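Local coordinates for ABC transporter, periplasmic solute-binding protein (Rhizobium meliloti, PDB 4WED) that probably serves as the periplasmic substrate-binding component of an ABC transporter, in a family generally assigned to uptake of peptides or nickel, at residues A[58-72]-A[509-521]. Sequence-based numbering, arbitrary orientation.
Sequences WAIQDLMFEPLVKYG and SPVTEYDMPYENI. With NA (sodium ion), chain B.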
ATOM      1  N   TRP A  58     -12.452   1.110   5.318  1.00 65.37           N
ATOM      2  CA  TRP A  58     -12.293  -0.103   4.484  1.00 60.42           C
ATOM      3  C   TRP A  58     -12.238  -1.386   5.303  1.00 58.09           C
ATOM      4  O   TRP A  58     -12.922  -2.350   5.010  1.00 61.02           O
ATOM      5  CB  TRP A  58     -11.040  -0.007   3.619  1.00 57.26           C
ATOM      6  CG  TRP A  58     -11.048   1.147   2.642  1.00 59.79           C
ATOM      7  CD1 TRP A  58     -11.578   1.162   1.401  1.00 57.79           C
ATOM      8  CD2 TRP A  58     -10.452   2.439   2.837  1.00 60.64           C
ATOM      9  NE1 TRP A  58     -11.386   2.390   0.807  1.00 58.44           N
ATOM     10  CE2 TRP A  58     -10.678   3.185   1.661  1.00 59.18           C
ATOM     11  CE3 TRP A  58      -9.738   3.027   3.892  1.00 59.05           C
ATOM     12  CZ2 TRP A  58     -10.243   4.498   1.512  1.00 61.89           C
ATOM     13  CZ3 TRP A  58      -9.300   4.336   3.756  1.00 61.54           C
ATOM     14  CH2 TRP A  58      -9.560   5.064   2.566  1.00 65.29           C
ATOM     15  N   ALA A  59     -11.425  -1.391   6.347  1.00 58.09           N
ATOM     16  CA  ALA A  59     -11.284  -2.566   7.175  1.00 56.06           C
ATOM     17  C   ALA A  59     -12.601  -3.087   7.744  1.00 55.94           C
ATOM     18  O   ALA A  59     -12.747  -4.264   8.014  1.00 60.28           O
ATOM     19  CB  ALA A  59     -10.306  -2.266   8.289  1.00 56.87           C
ATOM     20  N   ILE A  60     -13.576  -2.217   7.912  1.00 56.84           N
ATOM     21  CA  ILE A  60     -14.898  -2.633   8.421  1.00 60.67           C
ATOM     22  C   ILE A  60     -15.661  -3.343   7.357  1.00 62.24           C
ATOM     23  O   ILE A  60     -16.263  -4.381   7.626  1.00 60.68           O
ATOM     24  CB  ILE A  60     -15.775  -1.430   8.842  1.00 63.45           C
ATOM     25  CG1 ILE A  60     -15.087  -0.593   9.934  1.00 66.38           C
ATOM     26  CG2 ILE A  60     -17.132  -1.885   9.356  1.00 65.58           C
ATOM     27  CD1 ILE A  60     -14.738  -1.334  11.217  1.00 69.70           C
ATOM     28  N   GLN A  61     -15.579  -2.830   6.142  1.00 65.10           N
ATOM     29  CA  GLN A  61     -16.213  -3.429   4.979  1.00 61.39           C
ATOM     30  C   GLN A  61     -15.657  -4.813   4.766  1.00 58.48           C
ATOM     31  O   GLN A  61     -16.360  -5.724   4.394  1.00 57.58           O
ATOM     32  CB  GLN A  61     -15.978  -2.568   3.750  1.00 59.64           C
ATOM     33  CG  GLN A  61     -16.991  -1.466   3.575  1.00 60.12           C
ATOM     34  CD  GLN A  61     -16.473  -0.319   2.765  1.00 63.93           C
ATOM     35  OE1 GLN A  61     -15.369   0.140   2.955  1.00 66.52           O
ATOM     36  NE2 GLN A  61     -17.277   0.153   1.850  1.00 67.76           N
ATOM     37  N   ASP A  62     -14.377  -4.959   5.041  1.00 61.82           N
ATOM     38  CA  ASP A  62     -13.688  -6.216   4.877  1.00 57.28           C
ATOM     39  C   ASP A  62     -14.230  -7.292   5.793  1.00 59.58           C
ATOM     40  O   ASP A  62     -14.010  -8.463   5.565  1.00 55.49           O
ATOM     41  CB  ASP A  62     -12.201  -6.013   5.074  1.00 59.41           C
ATOM     42  CG  ASP A  62     -11.416  -7.256   4.849  1.00 57.28           C
ATOM     43  OD1 ASP A  62     -11.616  -7.951   3.854  1.00 52.74           O
ATOM     44  OD2 ASP A  62     -10.579  -7.537   5.689  1.00 59.43           O
ATOM     45  N   LEU A  63     -14.916  -6.881   6.847  1.00 57.56           N
ATOM     46  CA  LEU A  63     -15.572  -7.798   7.772  1.00 64.10           C
ATOM     47  C   LEU A  63     -16.692  -8.670   7.223  1.00 61.69           C
ATOM     48  O   LEU A  63     -16.840  -9.796   7.623  1.00 61.86           O
ATOM     49  CB  LEU A  63     -16.097  -7.025   8.964  1.00 67.96           C
ATOM     50  CG  LEU A  63     -14.991  -6.548   9.872  1.00 67.44           C
ATOM     51  CD1 LEU A  63     -15.559  -5.565  10.865  1.00 69.48           C
ATOM     52  CD2 LEU A  63     -14.397  -7.754  10.563  1.00 73.70           C
HETATM   53  N   MSE A  64     -17.510  -8.122   6.349  1.00 61.10           N
HETATM   54  CA  MSE A  64     -18.673  -8.819   5.796  1.00 65.15           C
HETATM   55  C   MSE A  64     -18.707  -8.845   4.306  1.00 60.86           C
HETATM   56  O   MSE A  64     -19.505  -9.579   3.731  1.00 68.51           O
HETATM   57  CB  MSE A  64     -19.981  -8.170   6.310  1.00 71.38           C
HETATM   58  CG  MSE A  64     -20.379  -6.885   5.589  1.00 76.02           C
HETATM   59 SE   MSE A  64     -19.339  -5.321   6.212  1.00 95.03          SE
HETATM   60  CE  MSE A  64     -20.206  -5.214   7.998  1.00 77.68           C
ATOM     61  N   PHE A  65     -17.899  -8.030   3.644  1.00 58.61           N
ATOM     62  CA  PHE A  65     -17.868  -8.071   2.188  1.00 56.86           C
ATOM     63  C   PHE A  65     -16.692  -8.883   1.683  1.00 55.47           C
ATOM     64  O   PHE A  65     -15.580  -8.830   2.221  1.00 57.37           O
ATOM     65  CB  PHE A  65     -17.987  -6.659   1.581  1.00 55.47           C
ATOM     66  CG  PHE A  65     -19.324  -5.978   1.905  1.00 56.20           C
ATOM     67  CD1 PHE A  65     -20.529  -6.511   1.432  1.00 59.44           C
ATOM     68  CD2 PHE A  65     -19.376  -4.820   2.646  1.00 55.51           C
ATOM     69  CE1 PHE A  65     -21.739  -5.889   1.695  1.00 60.24           C
ATOM     70  CE2 PHE A  65     -20.587  -4.199   2.932  1.00 59.22           C
ATOM     71  CZ  PHE A  65     -21.772  -4.745   2.464  1.00 61.01           C
ATOM     72  N   GLU A  66     -16.948  -9.673   0.658  1.00 56.06           N
ATOM     73  CA  GLU A  66     -15.904 -10.500   0.088  1.00 56.01           C
ATOM     74  C   GLU A  66     -15.741 -10.235  -1.372  1.00 57.14           C
ATOM     75  O   GLU A  66     -16.704  -9.892  -2.053  1.00 60.84           O
ATOM     76  CB  GLU A  66     -16.176 -11.971   0.328  1.00 58.23           C
ATOM     77  CG  GLU A  66     -15.806 -12.424   1.728  1.00 59.92           C
ATOM     78  CD  GLU A  66     -16.088 -13.897   1.968  1.00 65.17           C
ATOM     79  OE1 GLU A  66     -17.200 -14.301   1.557  1.00 65.88           O
ATOM     80  OE2 GLU A  66     -15.227 -14.633   2.567  1.00 64.33           O
ATOM     81  N   PRO A  67     -14.496 -10.353  -1.866  1.00 55.09           N
ATOM     82  CA  PRO A  67     -14.232 -10.234  -3.302  1.00 52.41           C
ATOM     83  C   PRO A  67     -14.236 -11.589  -4.033  1.00 52.54           C
ATOM     84  O   PRO A  67     -14.303 -12.662  -3.419  1.00 50.31           O
ATOM     85  CB  PRO A  67     -12.813  -9.673  -3.323  1.00 52.53           C
ATOM     86  CG  PRO A  67     -12.174 -10.392  -2.171  1.00 53.67           C
ATOM     87  CD  PRO A  67     -13.254 -10.552  -1.108  1.00 51.01           C
ATOM     88  N   LEU A  68     -14.092 -11.520  -5.351  1.00 51.61           N
ATOM     89  CA  LEU A  68     -13.887 -12.702  -6.141  1.00 54.13           C
ATOM     90  C   LEU A  68     -12.567 -13.382  -5.779  1.00 53.31           C
ATOM     91  O   LEU A  68     -12.507 -14.610  -5.605  1.00 52.75           O
ATOM     92  CB  LEU A  68     -13.839 -12.310  -7.627  1.00 56.87           C
ATOM     93  CG  LEU A  68     -15.169 -11.830  -8.173  1.00 54.23           C
ATOM     94  CD1 LEU A  68     -14.942 -11.168  -9.520  1.00 57.84           C
ATOM     95  CD2 LEU A  68     -16.139 -12.989  -8.314  1.00 52.75           C
ATOM     96  N   VAL A  69     -11.510 -12.577  -5.715  1.00 51.45           N
ATOM     97  CA  VAL A  69     -10.176 -13.068  -5.366  1.00 52.20           C
ATOM     98  C   VAL A  69      -9.640 -12.178  -4.281  1.00 52.98           C
ATOM     99  O   VAL A  69     -10.001 -11.002  -4.201  1.00 52.58           O
ATOM    100  CB  VAL A  69      -9.190 -13.030  -6.559  1.00 54.37           C
ATOM    101  CG1 VAL A  69      -9.625 -14.008  -7.619  1.00 56.14           C
ATOM    102  CG2 VAL A  69      -9.066 -11.650  -7.181  1.00 51.98           C
ATOM    103  N   LYS A  70      -8.808 -12.769  -3.437  1.00 54.51           N
ATOM    104  CA  LYS A  70      -8.189 -12.094  -2.327  1.00 52.63           C
ATOM    105  C   LYS A  70      -6.725 -11.789  -2.659  1.00 48.63           C
ATOM    106  O   LYS A  70      -6.013 -12.571  -3.361  1.00 45.75           O
ATOM    107  CB  LYS A  70      -8.280 -12.936  -1.049  1.00 59.02           C
ATOM    108  CG  LYS A  70      -9.449 -12.546  -0.135  1.00 69.32           C
ATOM    109  N   TYR A  71      -6.305 -10.641  -2.153  1.00 46.22           N
ATOM    110  CA  TYR A  71      -4.919 -10.210  -2.161  1.00 49.89           C
ATOM    111  C   TYR A  71      -4.209 -10.838  -0.997  1.00 52.89           C
ATOM    112  O   TYR A  71      -4.398 -10.415   0.116  1.00 52.01           O
ATOM    113  CB  TYR A  71      -4.806  -8.720  -2.100  1.00 43.74           C
ATOM    114  CG  TYR A  71      -3.392  -8.136  -2.254  1.00 48.36           C
ATOM    115  CD1 TYR A  71      -2.469  -8.125  -1.196  1.00 49.26           C
ATOM    116  CD2 TYR A  71      -3.025  -7.515  -3.418  1.00 47.67           C
ATOM    117  CE1 TYR A  71      -1.198  -7.538  -1.360  1.00 49.31           C
ATOM    118  CE2 TYR A  71      -1.773  -6.937  -3.585  1.00 49.02           C
ATOM    119  CZ  TYR A  71      -0.869  -6.954  -2.564  1.00 48.27           C
ATOM    120  OH  TYR A  71       0.330  -6.347  -2.808  1.00 47.92           O
ATOM    121  N   GLY A  72      -3.384 -11.860  -1.281  1.00 54.81           N
ATOM    122  CA  GLY A  72      -2.762 -12.643  -0.231  1.00 53.45           C
ATOM    123  C   GLY A  72      -1.415 -12.068   0.071  1.00 57.82           C
ATOM    124  O   GLY A  72      -0.945 -11.144  -0.601  1.00 66.00           O
ATOM    125  N   SER A 509      -0.528 -10.166  10.878  1.00 57.02           N
ATOM    126  CA  SER A 509      -0.457  -8.794  10.383  1.00 56.45           C
ATOM    127  C   SER A 509      -1.247  -8.691   9.075  1.00 56.80           C
ATOM    128  O   SER A 509      -1.129  -9.542   8.202  1.00 54.30           O
ATOM    129  CB  SER A 509       0.987  -8.364  10.101  1.00 56.79           C
ATOM    130  OG  SER A 509       1.842  -8.544  11.192  1.00 61.42           O
ATOM    131  N   PRO A 510      -2.044  -7.635   8.920  1.00 60.73           N
ATOM    132  CA  PRO A 510      -2.838  -7.527   7.691  1.00 57.58           C
ATOM    133  C   PRO A 510      -1.948  -7.331   6.487  1.00 56.12           C
ATOM    134  O   PRO A 510      -0.887  -6.730   6.576  1.00 56.43           O
ATOM    135  CB  PRO A 510      -3.664  -6.280   7.913  1.00 59.77           C
ATOM    136  CG  PRO A 510      -2.833  -5.457   8.842  1.00 61.58           C
ATOM    137  CD  PRO A 510      -2.157  -6.437   9.766  1.00 61.06           C
ATOM    138  N   VAL A 511      -2.400  -7.838   5.356  1.00 55.49           N
ATOM    139  CA  VAL A 511      -1.629  -7.771   4.140  1.00 56.73           C
ATOM    140  C   VAL A 511      -1.711  -6.363   3.576  1.00 53.20           C
ATOM    141  O   VAL A 511      -0.762  -5.881   2.948  1.00 54.76           O
ATOM    142  CB  VAL A 511      -2.124  -8.795   3.099  1.00 60.04           C
ATOM    143  CG1 VAL A 511      -1.307  -8.668   1.856  1.00 61.65           C
ATOM    144  CG2 VAL A 511      -1.963 -10.217   3.617  1.00 60.05           C
ATOM    145  N   THR A 512      -2.839  -5.695   3.776  1.00 49.59           N
ATOM    146  CA  THR A 512      -2.944  -4.320   3.329  1.00 50.34           C
ATOM    147  C   THR A 512      -3.558  -3.536   4.440  1.00 52.15           C
ATOM    148  O   THR A 512      -4.059  -4.078   5.397  1.00 53.11           O
ATOM    149  CB  THR A 512      -3.811  -4.148   2.045  1.00 51.52           C
ATOM    150  OG1 THR A 512      -5.194  -4.141   2.386  1.00 48.63           O
ATOM    151  CG2 THR A 512      -3.553  -5.251   0.991  1.00 47.70           C
ATOM    152  N   GLU A 513      -3.502  -2.233   4.282  1.00 55.33           N
ATOM    153  CA  GLU A 513      -4.068  -1.297   5.216  1.00 53.37           C
ATOM    154  C   GLU A 513      -5.586  -1.189   5.062  1.00 54.40           C
ATOM    155  O   GLU A 513      -6.213  -0.353   5.715  1.00 53.24           O
ATOM    156  CB  GLU A 513      -3.429   0.076   5.005  1.00 54.51           C
ATOM    157  CG  GLU A 513      -1.958   0.191   5.425  1.00 57.60           C
ATOM    158  CD  GLU A 513      -1.648  -0.244   6.876  1.00 62.60           C
ATOM    159  OE1 GLU A 513      -2.532  -0.241   7.798  1.00 62.78           O
ATOM    160  OE2 GLU A 513      -0.492  -0.649   7.098  1.00 70.13           O
ATOM    161  N   TYR A 514      -6.176  -2.015   4.195  1.00 54.64           N
ATOM    162  CA  TYR A 514      -7.630  -1.914   3.898  1.00 56.06           C
ATOM    163  C   TYR A 514      -8.383  -3.138   4.444  1.00 58.48           C
ATOM    164  O   TYR A 514      -9.604  -3.251   4.294  1.00 54.80           O
ATOM    165  CB  TYR A 514      -7.846  -1.667   2.389  1.00 51.35           C
ATOM    166  CG  TYR A 514      -7.012  -0.517   1.928  1.00 50.37           C
ATOM    167  CD1 TYR A 514      -7.368   0.777   2.241  1.00 55.65           C
ATOM    168  CD2 TYR A 514      -5.813  -0.719   1.236  1.00 54.55           C
ATOM    169  CE1 TYR A 514      -6.604   1.862   1.843  1.00 55.62           C
ATOM    170  CE2 TYR A 514      -5.002   0.346   0.838  1.00 52.73           C
ATOM    171  CZ  TYR A 514      -5.411   1.644   1.143  1.00 55.23           C
ATOM    172  OH  TYR A 514      -4.629   2.729   0.791  1.00 54.20           O
ATOM    173  N   ASP A 515      -7.605  -4.019   5.090  1.00 60.08           N
ATOM    174  CA  ASP A 515      -8.061  -5.271   5.673  1.00 62.04           C
ATOM    175  C   ASP A 515      -8.114  -5.133   7.172  1.00 59.44           C
ATOM    176  O   ASP A 515      -7.269  -4.469   7.738  1.00 56.14           O
ATOM    177  CB  ASP A 515      -7.027  -6.376   5.444  1.00 64.22           C
ATOM    178  CG  ASP A 515      -7.043  -6.918   4.043  1.00 68.04           C
ATOM    179  OD1 ASP A 515      -8.098  -7.464   3.615  1.00 67.89           O
ATOM    180  OD2 ASP A 515      -5.968  -6.831   3.389  1.00 74.45           O
HETATM  181  N   MSE A 516      -9.033  -5.876   7.788  1.00 60.60           N
HETATM  182  CA  MSE A 516      -9.069  -6.075   9.216  1.00 62.98           C
HETATM  183  C   MSE A 516      -8.464  -7.411   9.592  1.00 61.10           C
HETATM  184  O   MSE A 516      -8.968  -8.455   9.211  1.00 56.84           O
HETATM  185  CB  MSE A 516     -10.534  -6.078   9.593  1.00 70.23           C
HETATM  186  CG  MSE A 516     -10.717  -6.219  11.109  1.00 75.72           C
HETATM  187 SE   MSE A 516     -10.191  -4.554  12.045  1.00 93.19          SE
HETATM  188  CE  MSE A 516     -11.733  -3.326  11.882  1.00 85.59           C
ATOM    189  N   PRO A 517      -7.403  -7.404  10.406  1.00 60.45           N
ATOM    190  CA  PRO A 517      -6.741  -8.639  10.794  1.00 60.24           C
ATOM    191  C   PRO A 517      -7.474  -9.411  11.894  1.00 62.91           C
ATOM    192  O   PRO A 517      -6.987  -9.506  13.023  1.00 64.37           O
ATOM    193  CB  PRO A 517      -5.363  -8.150  11.292  1.00 60.90           C
ATOM    194  CG  PRO A 517      -5.646  -6.776  11.819  1.00 63.47           C
ATOM    195  CD  PRO A 517      -6.844  -6.229  11.098  1.00 61.92           C
ATOM    196  N   TYR A 518      -8.635  -9.962  11.562  1.00 64.67           N
ATOM    197  CA  TYR A 518      -9.408 -10.803  12.496  1.00 62.14           C
ATOM    198  C   TYR A 518      -9.043 -12.284  12.366  1.00 62.30           C
ATOM    199  O   TYR A 518      -9.417 -13.115  13.218  1.00 63.03           O
ATOM    200  CB  TYR A 518     -10.905 -10.646  12.250  1.00 62.71           C
ATOM    201  CG  TYR A 518     -11.337 -11.059  10.872  1.00 60.62           C
ATOM    202  CD1 TYR A 518     -11.642 -12.383  10.573  1.00 59.97           C
ATOM    203  CD2 TYR A 518     -11.405 -10.127   9.848  1.00 62.21           C
ATOM    204  CE1 TYR A 518     -12.018 -12.752   9.283  1.00 59.68           C
ATOM    205  CE2 TYR A 518     -11.777 -10.482   8.559  1.00 60.12           C
ATOM    206  CZ  TYR A 518     -12.088 -11.793   8.282  1.00 59.62           C
ATOM    207  OH  TYR A 518     -12.439 -12.121   6.985  1.00 63.89           O
ATOM    208  N   GLU A 519      -8.339 -12.616  11.288  1.00 60.88           N
ATOM    209  CA  GLU A 519      -8.057 -13.982  10.936  1.00 60.82           C
ATOM    210  C   GLU A 519      -7.195 -14.625  12.009  1.00 59.69           C
ATOM    211  O   GLU A 519      -6.269 -14.003  12.529  1.00 55.21           O
ATOM    212  CB  GLU A 519      -7.279 -14.053   9.605  1.00 66.50           C
ATOM    213  CG  GLU A 519      -8.075 -13.720   8.332  1.00 75.27           C
ATOM    214  CD  GLU A 519      -8.126 -12.239   7.989  1.00 78.70           C
ATOM    215  OE1 GLU A 519      -7.241 -11.475   8.448  1.00 85.99           O
ATOM    216  OE2 GLU A 519      -9.050 -11.839   7.237  1.00 87.90           O
ATOM    217  N   ASN A 520      -7.484 -15.894  12.252  1.00 58.40           N
ATOM    218  CA  ASN A 520      -6.640 -16.831  12.962  1.00 61.73           C
ATOM    219  C   ASN A 520      -6.649 -16.648  14.452  1.00 61.46           C
ATOM    220  O   ASN A 520      -6.061 -17.462  15.185  1.00 62.36           O
ATOM    221  CB  ASN A 520      -5.182 -16.788  12.491  1.00 63.72           C
ATOM    222  CG  ASN A 520      -5.018 -17.117  11.023  1.00 63.83           C
ATOM    223  OD1 ASN A 520      -4.243 -16.456  10.315  1.00 65.06           O
ATOM    224  ND2 ASN A 520      -5.716 -18.144  10.562  1.00 60.68           N
ATOM    225  N   ILE A 521      -7.276 -15.578  14.902  1.00 59.40           N
ATOM    226  CA  ILE A 521      -7.165 -15.188  16.307  1.00 63.81           C
ATOM    227  C   ILE A 521      -7.893 -16.195  17.188  1.00 66.28           C
ATOM    228  O   ILE A 521      -8.969 -16.681  16.828  1.00 69.72           O
ATOM    229  CB  ILE A 521      -7.662 -13.753  16.573  1.00 61.08           C
ATOM    230  CG1 ILE A 521      -6.623 -12.750  16.084  1.00 58.03           C
ATOM    231  CG2 ILE A 521      -7.877 -13.545  18.073  1.00 66.48           C
ATOM    232  CD1 ILE A 521      -7.082 -11.326  16.193  1.00 58.01           C
TER
HETATM  233 NA    NA B 601      -9.397  -9.268   4.640  1.00 63.85          NA
HETATM  234  O   HOH W   1      -8.987   0.646   6.681  1.00 65.08           O
HETATM  235  O   HOH W   2      -8.468  -9.407   6.893  1.00 63.11           O
HETATM  236  O   HOH W   3      -9.811  -9.343   2.107  1.00 60.52           O
HETATM  237  O   HOH W   4     -11.236 -10.178   4.973  1.00 68.67           O
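Asp62 and Asp515 clamp a sodium ion between the segment that begins with helix 58-61 and the loop ahead of the C-terminal strand 522-523, within the type II periplasmic-binding-protein fold of a family 5 solute-binding protein. Asp62 chelates the metal through both carboxylate oxygens, OD2 at 2.3 Å, whereas Asp515 gives only OD1; their carboxylate planes stand 64° apart. The anti side of Asp62 OD2 also takes the backbone N-H of Met516 (N to OD2 3.1 Å, 159° at the hydrogen), and Arg170 binds Asp62 OD1, so metal and arginine would probably offset the gathered negative charge.

The packing is tight where Met516 meets Ala59, Ile60 and Leu63. Met516 has CG anti to its own N (chi1 -177°) and then bends twice, which brings CE to 3.7 Å from Ile60 CD1 and beside Ala59 CB. Leu63 CD2 touches both Met516 CG and Tyr518 CD2, and Phe204 of strand 201-206 touches both Ile60 and Leu63.

The loop itself is braced by a type I turn, 512-515. Thr512 OG1 accepts from Tyr514 N in an ST turn and donates to Asp515 OD2 from above the carboxylate plane, while its CG2 leans on Tyr71. A valine in its place would probably leave Asp515 OD2 without its hydroxyl donor and that carboxylate less firmly oriented toward the sodium.

On the more open side, Tyr514 drives its ring edge into one face of Trp58, a T-shaped pair with planes at 83°; both residues are partly exposed, and a glycerol lies near the Tyr514 side chain. Wetter still is the remainder of the metal shell, three waters. One of them donates to Met516 O and Glu519 OE2, and lies 2.4 Å from the sodium through its oxygen.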